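Local coordinates for protein Rho guanine nucleotide exchange factor 3 (Mus musculus, PDB 2Z0Q) that activates the small GTPases RhoA and RhoB as a guanine nucleotide exchange factor, here represented by its DH-PH domain fragment, at residues Q21-E26 and L167-R172; V84-P87 and T91-V94; E212-L217 and S224-S229; L246-F251 and L255-A260. All coordinates share one frame; numbering follows the deposited sequence.

Interaction 1 (Q21-E26 and L167-R172); sequences QEAIFE and LREILR
A23 and I24 on helix 15-51 meet I170 on helix 155-172 in a small, buried, apolar contact between two nearly antiparallel helices near the far end of the DH domain from the PH domain. The segment axes approach to 8.4 Å at 158°, close for a helix pair. The small A23 side chain is consistent with this closeness: A23 CB lies 3.6 Å from I170 CG1, and on the E169 side it sits 3.7 Å from E169 CG. I170 works with both branches. With CG1 anti to the carbonyl carbon and beside the backbone N (chi1 -54°), that branch meets the A23 methyl, while I170 CG2 touches I24 CG1 at 3.7 Å, the two isoleucine side chains crossing at roughly a right angle. The DH domain is an elongated all-helical bundle, and this pair links its first long helix to one that arrives 141 residues later; L27, one turn further along helix 15-51, also packs on I170. An alanine in place of I170 would probably open a gap facing I24 and leave the A23 methyl with less to pack against. Across the contact the carboxylate of E169 takes no bond. It turns instead along its own helix, where E169 OE1 forms a salt bridge with R172 NH1 at 2.9 Å, met 39° out of the carboxylate plane, and E169 OE2 is hydrogen-bonded to H173.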
loop_
_atom_site.group_PDB
_atom_site.type_symbol
_atom_site.label_atom_id
_atom_site.label_comp_id
_atom_site.label_asym_id
_atom_site.label_seq_id
_atom_site.Cartn_x
_atom_site.Cartn_y
_atom_site.Cartn_z
ATOM N N GLN A 21 22.151 6.289 22.520
ATOM C CA GLN A 21 21.241 7.381 22.910
ATOM C C GLN A 21 20.594 7.991 21.679
ATOM O O GLN A 21 19.428 8.364 21.725
ATOM C CB GLN A 21 21.957 8.450 23.769
ATOM C CG GLN A 21 22.435 7.937 25.133
ATOM C CD GLN A 21 21.273 7.467 26.000
ATOM O OE1 GLN A 21 20.241 8.111 26.070
ATOM N NE2 GLN A 21 21.448 6.335 26.657
ATOM N N GLU A 22 21.345 8.120 20.579
ATOM C CA GLU A 22 20.761 8.619 19.357
ATOM C C GLU A 22 19.617 7.686 18.895
ATOM O O GLU A 22 18.517 8.137 18.549
ATOM C CB GLU A 22 21.822 8.697 18.244
ATOM C CG GLU A 22 22.760 9.877 18.464
ATOM C CD GLU A 22 23.630 10.152 17.235
ATOM O OE1 GLU A 22 23.793 9.238 16.405
ATOM O OE2 GLU A 22 24.137 11.294 17.103
ATOM N N ALA A 23 19.884 6.383 18.912
ATOM C CA ALA A 23 18.882 5.441 18.439
ATOM C C ALA A 23 17.592 5.502 19.276
ATOM O O ALA A 23 16.497 5.382 18.737
ATOM C CB ALA A 23 19.487 3.980 18.433
ATOM N N ILE A 24 17.731 5.689 20.586
ATOM C CA ILE A 24 16.566 5.746 21.476
ATOM C C ILE A 24 15.773 7.047 21.245
ATOM O O ILE A 24 14.536 7.066 21.189
ATOM C CB ILE A 24 17.028 5.640 22.929
ATOM C CG1 ILE A 24 17.486 4.211 23.196
ATOM C CG2 ILE A 24 15.891 6.020 23.903
ATOM C CD1 ILE A 24 18.230 4.067 24.537
ATOM N N PHE A 25 16.502 8.144 21.078
ATOM C CA PHE A 25 15.833 9.413 20.847
ATOM C C PHE A 25 15.075 9.368 19.513
ATOM O O PHE A 25 13.939 9.831 19.421
ATOM C CB PHE A 25 16.862 10.567 20.828
ATOM C CG PHE A 25 16.241 11.914 21.052
ATOM C CD1 PHE A 25 15.879 12.299 22.335
ATOM C CD2 PHE A 25 15.942 12.740 19.990
ATOM C CE1 PHE A 25 15.213 13.495 22.549
ATOM C CE2 PHE A 25 15.266 13.956 20.197
ATOM C CZ PHE A 25 14.909 14.313 21.469
ATOM N N GLU A 26 15.714 8.784 18.491
ATOM C CA GLU A 26 15.131 8.665 17.163
ATOM C C GLU A 26 13.837 7.864 17.198
ATOM O O GLU A 26 12.870 8.193 16.505
ATOM C CB GLU A 26 16.136 8.012 16.200
ATOM C CG GLU A 26 17.260 9.015 15.744
ATOM C CD GLU A 26 18.545 8.338 15.278
ATOM O OE1 GLU A 26 18.504 7.145 14.896
ATOM O OE2 GLU A 26 19.612 9.003 15.293
ATOM N N LEU A 167 14.425 -0.817 16.272
ATOM C CA LEU A 167 14.804 -1.419 17.542
ATOM C C LEU A 167 16.179 -2.097 17.416
ATOM O O LEU A 167 16.922 -2.127 18.369
ATOM C CB LEU A 167 13.765 -2.458 17.990
ATOM C CG LEU A 167 12.359 -1.882 18.129
ATOM C CD1 LEU A 167 11.456 -2.923 18.866
ATOM C CD2 LEU A 167 12.393 -0.563 18.894
ATOM N N ARG A 168 16.506 -2.656 16.241
ATOM C CA ARG A 168 17.811 -3.280 16.107
ATOM C C ARG A 168 18.950 -2.221 16.137
ATOM O O ARG A 168 20.069 -2.508 16.550
ATOM C CB ARG A 168 17.880 -4.156 14.815
ATOM C CG ARG A 168 19.072 -5.078 14.857
ATOM C CD ARG A 168 19.112 -6.040 13.663
ATOM N NE ARG A 168 17.924 -6.878 13.572
ATOM C CZ ARG A 168 16.936 -6.730 12.681
ATOM N NH1 ARG A 168 16.943 -5.759 11.764
ATOM N NH2 ARG A 168 15.928 -7.599 12.683
ATOM N N GLU A 169 18.649 -1.007 15.682
ATOM C CA GLU A 169 19.634 0.094 15.711
ATOM C C GLU A 169 19.942 0.376 17.202
ATOM O O GLU A 169 21.090 0.644 17.549
ATOM C CB GLU A 169 19.077 1.316 14.991
ATOM C CG GLU A 169 20.022 2.571 15.035
ATOM C CD GLU A 169 21.383 2.278 14.401
ATOM O OE1 GLU A 169 21.431 1.408 13.497
ATOM O OE2 GLU A 169 22.391 2.932 14.766
ATOM N N ILE A 170 18.938 0.308 18.091
ATOM C CA ILE A 170 19.225 0.476 19.521
ATOM C C ILE A 170 20.039 -0.730 20.048
ATOM O O ILE A 170 21.052 -0.586 20.744
ATOM C CB ILE A 170 17.938 0.582 20.367
ATOM C CG1 ILE A 170 17.028 1.690 19.809
ATOM C CG2 ILE A 170 18.315 0.840 21.820
ATOM C CD1 ILE A 170 15.613 1.726 20.453
ATOM N N LEU A 171 19.581 -1.931 19.679
ATOM C CA LEU A 171 20.227 -3.157 20.144
ATOM C C LEU A 171 21.720 -3.234 19.804
ATOM O O LEU A 171 22.546 -3.641 20.630
ATOM C CB LEU A 171 19.505 -4.374 19.500
ATOM C CG LEU A 171 20.186 -5.718 19.820
ATOM C CD1 LEU A 171 20.220 -6.001 21.316
ATOM C CD2 LEU A 171 19.402 -6.801 19.100
ATOM N N ARG A 172 22.077 -2.858 18.575
ATOM C CA ARG A 172 23.483 -3.010 18.202
ATOM C C ARG A 172 24.434 -2.102 18.961
ATOM O O ARG A 172 25.622 -2.359 19.002
ATOM C CB ARG A 172 23.691 -2.887 16.672
ATOM C CG ARG A 172 23.445 -1.517 16.038
ATOM C CD ARG A 172 23.956 -1.529 14.550
ATOM N NE ARG A 172 23.363 -2.656 13.820
ATOM C CZ ARG A 172 22.173 -2.628 13.219
ATOM N NH1 ARG A 172 21.435 -1.522 13.226
ATOM N NH2 ARG A 172 21.685 -3.745 12.652
#

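Interaction 2 (V84-P87 and T91-V94); sequences VRKP and TEHV
T91 has the most surface buried here, set between V84 and R85, and K86 reaches across to E92. The T91 side chain uses both its branches. T91 OG1 stands 3.4 Å from R85 CG, resting on the aliphatic part of the arginine rather than on its guanidinium. The chi1 of -65°, which sets OG1 beside the backbone N, leaves CG2 anti to it, and T91 CG2 approaches V84 CG1 at 4.1 Å, the two side chains crossing near a right angle. The second methyl of valine, V84 CG2, lies 4.0 Å from the carbonyl oxygen H93 O. K86, bent at its third torsion, crosses E92 at a slant, its nearest touch being K86 CE to E92 OE1 at 4.2 Å. Its ammonium stays too far for a salt bridge, with K86 NZ 4.6 Å from E92 OE1, although the opposite charges probably attract. No direct hydrogen bond spans the two segments; one water does the work, donating to V84 O at 2.7 Å and accepting from E92 N at 2.8 Å, which satisfies two backbone groups at once. Helix 15-51 holds the 91-94 side too, Q21 donating to T91 O and R20 to E92 O. The result is a water-bridged surface loop that reverses the chain between helix 67-84 and helix 95-101, an inter-helix connection at one end of the all-helical DH bundle.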
loop_
_atom_site.group_PDB
_atom_site.type_symbol
_atom_site.label_atom_id
_atom_site.label_comp_id
_atom_site.label_asym_id
_atom_site.label_seq_id
_atom_site.Cartn_x
_atom_site.Cartn_y
_atom_site.Cartn_z
ATOM N N VAL A 84 10.383 7.849 31.081
ATOM C CA VAL A 84 11.545 7.167 31.578
ATOM C C VAL A 84 12.854 7.941 31.428
ATOM O O VAL A 84 13.843 7.593 32.050
ATOM C CB VAL A 84 11.651 5.762 30.916
ATOM C CG1 VAL A 84 12.009 5.886 29.441
ATOM C CG2 VAL A 84 12.627 4.923 31.670
ATOM N N ARG A 85 12.860 9.004 30.623
ATOM C CA ARG A 85 14.092 9.784 30.457
ATOM C C ARG A 85 14.559 10.402 31.765
ATOM O O ARG A 85 13.743 10.825 32.582
ATOM C CB ARG A 85 13.892 10.931 29.470
ATOM C CG ARG A 85 13.912 10.536 28.041
ATOM C CD ARG A 85 13.581 11.714 27.143
ATOM N NE ARG A 85 13.374 11.248 25.773
ATOM C CZ ARG A 85 12.755 11.951 24.829
ATOM N NH1 ARG A 85 12.283 13.168 25.100
ATOM N NH2 ARG A 85 12.584 11.429 23.621
ATOM N N LYS A 86 15.866 10.448 31.965
ATOM C CA LYS A 86 16.430 11.056 33.172
ATOM C C LYS A 86 16.334 12.573 32.941
ATOM O O LYS A 86 16.030 13.027 31.823
ATOM C CB LYS A 86 17.900 10.631 33.322
ATOM C CG LYS A 86 18.115 9.121 33.584
ATOM C CD LYS A 86 19.562 8.776 33.274
ATOM C CE LYS A 86 20.197 7.844 34.304
ATOM N NZ LYS A 86 21.668 7.689 34.060
ATOM N N PRO A 87 16.557 13.367 34.007
ATOM C CA PRO A 87 16.513 14.833 33.955
ATOM C C PRO A 87 17.430 15.402 32.878
ATOM O O PRO A 87 17.165 16.490 32.368
ATOM C CB PRO A 87 16.984 15.247 35.357
ATOM C CG PRO A 87 16.390 14.161 36.237
ATOM C CD PRO A 87 16.619 12.880 35.403
ATOM N N THR A 91 18.374 8.113 28.338
ATOM C CA THR A 91 17.549 6.963 28.710
ATOM C C THR A 91 18.392 5.742 29.043
ATOM O O THR A 91 19.307 5.383 28.306
ATOM C CB THR A 91 16.566 6.592 27.565
ATOM O OG1 THR A 91 15.638 7.658 27.365
ATOM C CG2 THR A 91 15.776 5.326 27.939
ATOM N N GLU A 92 18.108 5.107 30.188
ATOM C CA GLU A 92 18.858 3.934 30.630
ATOM C C GLU A 92 18.396 2.655 29.901
ATOM O O GLU A 92 19.193 1.973 29.255
ATOM C CB GLU A 92 18.662 3.729 32.142
ATOM C CG GLU A 92 19.690 2.825 32.764
ATOM C CD GLU A 92 19.599 2.805 34.307
ATOM O OE1 GLU A 92 19.234 3.844 34.910
ATOM O OE2 GLU A 92 19.913 1.758 34.911
ATOM N N HIS A 93 17.114 2.348 30.044
ATOM C CA HIS A 93 16.518 1.161 29.410
ATOM C C HIS A 93 15.205 1.452 28.726
ATOM O O HIS A 93 14.337 2.157 29.302
ATOM C CB HIS A 93 16.218 0.095 30.453
ATOM C CG HIS A 93 17.366 -0.215 31.342
ATOM N ND1 HIS A 93 17.400 0.166 32.661
ATOM C CD2 HIS A 93 18.518 -0.880 31.109
ATOM C CE1 HIS A 93 18.522 -0.258 33.210
ATOM N NE2 HIS A 93 19.218 -0.895 32.290
ATOM N N VAL A 94 15.040 0.883 27.524
ATOM C CA VAL A 94 13.803 0.997 26.771
ATOM C C VAL A 94 13.179 -0.400 26.584
ATOM O O VAL A 94 12.039 -0.533 26.140
ATOM C CB VAL A 94 14.004 1.621 25.344
ATOM C CG1 VAL A 94 14.478 3.055 25.474
ATOM C CG2 VAL A 94 14.991 0.765 24.513
HETATM O O HOH W 1 16.027 5.994 31.855
#

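Interaction 3 (E212-L217 and S224-S229); sequences ERLLYL and SLIDSS
Where the last long helix of the DH domain, 180-213, runs out into the PH domain, L214 and Y216 face I226 of the short helix 224-227. L214 sits in strand 214-215, which pairs in parallel with strand 266-271 of the PH sheet. L214 and I226 reach toward each other tip to tip, L214 CD1 lying 3.7 Å from I226 CG2. Y216 and I226 approach from opposite directions, the tyrosine offering its ring edge: I226 CD1 lies near the ring plane, 4.2 Å from Y216 CE1, and the hydroxyl oxygen Y216 OH sits 3.8 Å from I226 CG2. I226 thus splits its work, CG2 touching both partners and CD1 following the tyrosine rim; beyond them it also packs on V254 and V256. The hydroxyl has a polar link as well, weak at 3.1 Å, from Y216 OH to a water that donates to D227 OD1 at 2.9 Å. A sulfate, probably from the crystallisation liquor, lies about 6 Å from the Y216 side chain. With no direct hydrogen bond or salt bridge between the segments, cohesion here rests mainly on apolar packing of leucine and tyrosine on isoleucine, while the weak water link probably gives the tyrosine OH a polar route to D227.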
loop_
_atom_site.group_PDB
_atom_site.type_symbol
_atom_site.label_atom_id
_atom_site.label_comp_id
_atom_site.label_asym_id
_atom_site.label_seq_id
_atom_site.Cartn_x
_atom_site.Cartn_y
_atom_site.Cartn_z
ATOM N N GLU A 212 -13.944 -10.658 -5.617
ATOM C CA GLU A 212 -15.380 -10.549 -5.324
ATOM C C GLU A 212 -16.015 -9.355 -6.016
ATOM O O GLU A 212 -17.241 -9.282 -6.143
ATOM C CB GLU A 212 -15.604 -10.461 -3.800
ATOM C CG GLU A 212 -14.887 -11.586 -3.064
ATOM C CD GLU A 212 -15.235 -11.684 -1.586
ATOM O OE1 GLU A 212 -15.388 -10.630 -0.915
ATOM O OE2 GLU A 212 -15.337 -12.830 -1.105
ATOM N N ARG A 213 -15.179 -8.432 -6.486
ATOM C CA ARG A 213 -15.668 -7.243 -7.153
ATOM C C ARG A 213 -15.598 -7.311 -8.695
ATOM O O ARG A 213 -16.002 -6.354 -9.371
ATOM C CB ARG A 213 -14.920 -6.015 -6.657
ATOM C CG ARG A 213 -15.030 -5.714 -5.144
ATOM C CD ARG A 213 -16.391 -5.249 -4.740
ATOM N NE ARG A 213 -16.429 -4.804 -3.334
ATOM C CZ ARG A 213 -16.854 -3.598 -2.948
ATOM N NH1 ARG A 213 -17.262 -2.704 -3.857
ATOM N NH2 ARG A 213 -16.923 -3.293 -1.646
ATOM N N LEU A 214 -15.114 -8.424 -9.237
ATOM C CA LEU A 214 -15.073 -8.573 -10.713
ATOM C C LEU A 214 -16.501 -8.767 -11.209
ATOM O O LEU A 214 -17.309 -9.465 -10.579
ATOM C CB LEU A 214 -14.223 -9.775 -11.130
ATOM C CG LEU A 214 -12.714 -9.634 -10.787
ATOM C CD1 LEU A 214 -11.974 -10.905 -11.215
ATOM C CD2 LEU A 214 -12.120 -8.411 -11.536
ATOM N N LEU A 215 -16.822 -8.141 -12.334
ATOM C CA LEU A 215 -18.163 -8.229 -12.902
ATOM C C LEU A 215 -18.043 -8.835 -14.291
ATOM O O LEU A 215 -17.264 -8.353 -15.093
ATOM C CB LEU A 215 -18.731 -6.820 -12.953
ATOM C CG LEU A 215 -20.091 -6.545 -13.559
ATOM C CD1 LEU A 215 -21.190 -7.362 -12.861
ATOM C CD2 LEU A 215 -20.337 -5.045 -13.360
ATOM N N TYR A 216 -18.796 -9.898 -14.551
ATOM C CA TYR A 216 -18.748 -10.605 -15.825
ATOM C C TYR A 216 -20.060 -10.399 -16.599
ATOM O O TYR A 216 -20.998 -11.192 -16.447
ATOM C CB TYR A 216 -18.536 -12.104 -15.556
ATOM C CG TYR A 216 -17.350 -12.419 -14.661
ATOM C CD1 TYR A 216 -16.078 -12.652 -15.200
ATOM C CD2 TYR A 216 -17.491 -12.488 -13.272
ATOM C CE1 TYR A 216 -14.976 -12.950 -14.374
ATOM C CE2 TYR A 216 -16.408 -12.789 -12.452
ATOM C CZ TYR A 216 -15.159 -13.021 -12.997
ATOM O OH TYR A 216 -14.115 -13.359 -12.157
ATOM N N LEU A 217 -20.132 -9.364 -17.432
ATOM C CA LEU A 217 -21.374 -9.095 -18.152
ATOM C C LEU A 217 -21.431 -9.663 -19.565
ATOM O O LEU A 217 -22.467 -9.553 -20.255
ATOM C CB LEU A 217 -21.651 -7.588 -18.157
ATOM C CG LEU A 217 -21.692 -7.003 -16.744
ATOM C CD1 LEU A 217 -21.911 -5.483 -16.803
ATOM C CD2 LEU A 217 -22.799 -7.711 -15.941
ATOM N N SER A 224 -11.531 -20.240 -14.586
ATOM C CA SER A 224 -11.203 -20.929 -13.346
ATOM C C SER A 224 -9.869 -20.480 -12.768
ATOM O O SER A 224 -9.617 -20.655 -11.578
ATOM C CB SER A 224 -11.181 -22.449 -13.566
ATOM O OG SER A 224 -10.046 -22.818 -14.334
ATOM N N LEU A 225 -9.005 -19.914 -13.602
ATOM C CA LEU A 225 -7.714 -19.465 -13.131
ATOM C C LEU A 225 -7.910 -18.281 -12.202
ATOM O O LEU A 225 -7.124 -18.078 -11.286
ATOM C CB LEU A 225 -6.807 -19.073 -14.307
ATOM C CG LEU A 225 -6.218 -20.226 -15.118
ATOM C CD1 LEU A 225 -5.422 -19.637 -16.311
ATOM C CD2 LEU A 225 -5.302 -21.076 -14.221
ATOM N N ILE A 226 -8.936 -17.468 -12.448
ATOM C CA ILE A 226 -9.181 -16.345 -11.548
ATOM C C ILE A 226 -9.639 -16.927 -10.195
ATOM O O ILE A 226 -9.138 -16.549 -9.141
ATOM C CB ILE A 226 -10.296 -15.405 -12.072
ATOM C CG1 ILE A 226 -9.793 -14.636 -13.312
ATOM C CG2 ILE A 226 -10.683 -14.403 -10.995
ATOM C CD1 ILE A 226 -10.944 -14.052 -14.138
ATOM N N ASP A 227 -10.608 -17.824 -10.261
ATOM C CA ASP A 227 -11.178 -18.468 -9.061
ATOM C C ASP A 227 -10.113 -19.127 -8.179
ATOM O O ASP A 227 -10.143 -19.011 -6.951
ATOM C CB ASP A 227 -12.219 -19.514 -9.490
ATOM C CG ASP A 227 -13.327 -18.920 -10.363
ATOM O OD1 ASP A 227 -13.367 -17.687 -10.544
ATOM O OD2 ASP A 227 -14.171 -19.679 -10.874
ATOM N N SER A 228 -9.167 -19.809 -8.810
ATOM C CA SER A 228 -8.116 -20.497 -8.091
ATOM C C SER A 228 -6.986 -19.590 -7.641
ATOM O O SER A 228 -6.096 -20.034 -6.933
ATOM C CB SER A 228 -7.556 -21.631 -8.954
ATOM O OG SER A 228 -6.860 -21.136 -10.095
ATOM N N SER A 229 -7.010 -18.314 -8.032
ATOM C CA SER A 229 -5.930 -17.426 -7.635
ATOM C C SER A 229 -5.959 -17.109 -6.151
ATOM O O SER A 229 -7.021 -16.865 -5.562
ATOM C CB SER A 229 -5.963 -16.108 -8.426
ATOM O OG SER A 229 -5.856 -16.339 -9.823
HETATM O O HOH W 2 -14.028 -16.296 -13.029
#

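Interaction 4 (L246-F251 and L255-A260); sequences LHVFLF and LVITRA
H247 and T258 form one hydrogen-bonded pair of an antiparallel beta hairpin in the PH domain, and F249 with V256 forms the next. The second is regular: F249 N to V256 O is 2.8 Å and V256 N to F249 O is 2.7 Å, both donors in the carbonyl plane. The first is distorted. H247 N meets T258 O at 2.8 Å from above the carbonyl plane. H247 O is gripped twice, by T258 N at 3.0 Å with a bent N-H angle of 140°, and by T258 OG1 at 2.7 Å, the hydroxyl standing between the backbone N and carbonyl carbon of its own residue (chi1 76°). A valine in place of T258 would probably leave H247 O relying on the longer, bent amide bond. Between these pairs V248 faces I257, and V248 CG1 touches L255 CD1 at 3.6 Å. That face, with L250, is covered by helix 331-345, where W337 packs on V248 and I341 on L250. On the other face, H247 NE2 bonds to H235, while the F249 ring meets Y210 and, edge-to-face, Y269. V256 CG2 lies in the plane of the F251 ring, at its edge, 3.8 Å from F251 CE2. T258 OG1 lies near the plane of the F249 ring, at its edge, 3.7 Å from F249 CE2.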
loop_
_atom_site.group_PDB
_atom_site.type_symbol
_atom_site.label_atom_id
_atom_site.label_comp_id
_atom_site.label_asym_id
_atom_site.label_seq_id
_atom_site.Cartn_x
_atom_site.Cartn_y
_atom_site.Cartn_z
ATOM N N LEU A 246 -8.363 1.807 -17.760
ATOM C CA LEU A 246 -8.599 0.444 -17.324
ATOM C C LEU A 246 -7.951 0.179 -15.966
ATOM O O LEU A 246 -7.080 0.941 -15.536
ATOM C CB LEU A 246 -8.005 -0.534 -18.375
ATOM C CG LEU A 246 -8.456 -0.344 -19.841
ATOM C CD1 LEU A 246 -7.522 -1.039 -20.839
ATOM C CD2 LEU A 246 -9.904 -0.829 -19.957
ATOM N N HIS A 247 -8.472 -0.823 -15.256
ATOM C CA HIS A 247 -7.847 -1.259 -14.028
ATOM C C HIS A 247 -7.451 -2.685 -14.364
ATOM O O HIS A 247 -8.302 -3.551 -14.677
ATOM C CB HIS A 247 -8.780 -1.260 -12.803
ATOM C CG HIS A 247 -8.012 -1.331 -11.527
ATOM N ND1 HIS A 247 -7.747 -0.219 -10.751
ATOM C CD2 HIS A 247 -7.339 -2.360 -10.958
ATOM C CE1 HIS A 247 -6.943 -0.565 -9.756
ATOM N NE2 HIS A 247 -6.686 -1.859 -9.857
ATOM N N VAL A 248 -6.153 -2.949 -14.292
ATOM C CA VAL A 248 -5.658 -4.253 -14.664
ATOM C C VAL A 248 -5.156 -5.033 -13.450
ATOM O O VAL A 248 -4.497 -4.485 -12.580
ATOM C CB VAL A 248 -4.542 -4.096 -15.717
ATOM C CG1 VAL A 248 -3.988 -5.434 -16.101
ATOM C CG2 VAL A 248 -5.102 -3.352 -16.931
ATOM N N PHE A 249 -5.450 -6.315 -13.452
ATOM C CA PHE A 249 -5.094 -7.213 -12.357
ATOM C C PHE A 249 -4.245 -8.383 -12.843
ATOM O O PHE A 249 -4.676 -9.184 -13.685
ATOM C CB PHE A 249 -6.375 -7.807 -11.737
ATOM C CG PHE A 249 -7.291 -6.780 -11.126
ATOM C CD1 PHE A 249 -7.088 -6.321 -9.824
ATOM C CD2 PHE A 249 -8.353 -6.262 -11.859
ATOM C CE1 PHE A 249 -7.930 -5.361 -9.262
ATOM C CE2 PHE A 249 -9.180 -5.319 -11.312
ATOM C CZ PHE A 249 -8.981 -4.857 -9.998
ATOM N N LEU A 250 -3.039 -8.490 -12.296
ATOM C CA LEU A 250 -2.190 -9.605 -12.610
ATOM C C LEU A 250 -2.256 -10.611 -11.440
ATOM O O LEU A 250 -1.608 -10.423 -10.408
ATOM C CB LEU A 250 -0.727 -9.159 -12.792
ATOM C CG LEU A 250 0.228 -10.354 -13.024
ATOM C CD1 LEU A 250 -0.106 -11.094 -14.339
ATOM C CD2 LEU A 250 1.650 -9.844 -13.043
ATOM N N PHE A 251 -3.066 -11.648 -11.597
ATOM C CA PHE A 251 -3.121 -12.708 -10.588
ATOM C C PHE A 251 -1.943 -13.619 -10.988
ATOM O O PHE A 251 -1.422 -13.501 -12.091
ATOM C CB PHE A 251 -4.458 -13.455 -10.669
ATOM C CG PHE A 251 -5.631 -12.638 -10.179
ATOM C CD1 PHE A 251 -5.869 -12.474 -8.807
ATOM C CD2 PHE A 251 -6.491 -12.037 -11.089
ATOM C CE1 PHE A 251 -6.959 -11.718 -8.347
ATOM C CE2 PHE A 251 -7.576 -11.280 -10.654
ATOM C CZ PHE A 251 -7.817 -11.119 -9.269
ATOM N N LEU A 255 -4.111 -12.682 -16.254
ATOM C CA LEU A 255 -4.230 -11.229 -16.307
ATOM C C LEU A 255 -5.706 -10.886 -16.565
ATOM O O LEU A 255 -6.347 -11.471 -17.438
ATOM C CB LEU A 255 -3.362 -10.668 -17.435
ATOM C CG LEU A 255 -3.323 -9.132 -17.535
ATOM C CD1 LEU A 255 -2.318 -8.589 -16.528
ATOM C CD2 LEU A 255 -2.894 -8.678 -18.950
ATOM N N VAL A 256 -6.252 -9.948 -15.795
ATOM C CA VAL A 256 -7.666 -9.560 -15.951
ATOM C C VAL A 256 -7.697 -8.055 -16.210
ATOM O O VAL A 256 -7.145 -7.259 -15.445
ATOM C CB VAL A 256 -8.492 -9.924 -14.685
ATOM C CG1 VAL A 256 -10.009 -9.561 -14.919
ATOM C CG2 VAL A 256 -8.361 -11.403 -14.421
ATOM N N ILE A 257 -8.340 -7.665 -17.310
ATOM C CA ILE A 257 -8.400 -6.262 -17.713
ATOM C C ILE A 257 -9.850 -5.803 -17.514
ATOM O O ILE A 257 -10.775 -6.455 -17.990
ATOM C CB ILE A 257 -8.008 -6.095 -19.234
ATOM C CG1 ILE A 257 -6.579 -6.623 -19.451
ATOM C CG2 ILE A 257 -8.091 -4.625 -19.622
ATOM C CD1 ILE A 257 -6.098 -6.581 -20.917
ATOM N N THR A 258 -10.021 -4.700 -16.798
ATOM C CA THR A 258 -11.370 -4.238 -16.461
ATOM C C THR A 258 -11.496 -2.741 -16.520
ATOM O O THR A 258 -10.512 -2.033 -16.753
ATOM C CB THR A 258 -11.684 -4.614 -15.000
ATOM O OG1 THR A 258 -10.982 -3.707 -14.117
ATOM C CG2 THR A 258 -11.251 -6.058 -14.720
ATOM N N ARG A 259 -12.737 -2.279 -16.311
ATOM C CA ARG A 259 -13.029 -0.855 -16.173
ATOM C C ARG A 259 -13.709 -0.754 -14.812
ATOM O O ARG A 259 -14.548 -1.593 -14.486
ATOM C CB ARG A 259 -13.964 -0.359 -17.276
ATOM C CG ARG A 259 -13.246 -0.256 -18.619
ATOM C CD ARG A 259 -14.265 -0.212 -19.738
ATOM N NE ARG A 259 -15.092 0.975 -19.680
ATOM C CZ ARG A 259 -16.337 1.025 -20.161
ATOM N NH1 ARG A 259 -16.883 -0.060 -20.714
ATOM N NH2 ARG A 259 -17.021 2.157 -20.107
ATOM N N ALA A 260 -13.319 0.236 -14.017
ATOM C CA ALA A 260 -13.952 0.455 -12.699
ATOM C C ALA A 260 -15.314 1.097 -12.962
ATOM O O ALA A 260 -15.389 2.138 -13.609
ATOM C CB ALA A 260 -13.071 1.380 -11.829
#

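Following the chain from its N terminus, helix 15-51 supplies the first half of interaction 1, and the loop it opens closes 141 residues later on helix 155-172. Interaction 2 is nested inside that loop, closing a short turn of its own between helices 67-84 and 95-101; the two touch where Q21 NE2 meets T91 O and I24 packs on V94, so both tie one end of the DH bundle. Helix 180-213 then carries the chain to the PH domain. There interactions 3 and 4 close small loops in series, none crossing. They touch through I226 and V256, and both reach the same sheet, with centres 44 Å or more from those of interactions 1 and 2.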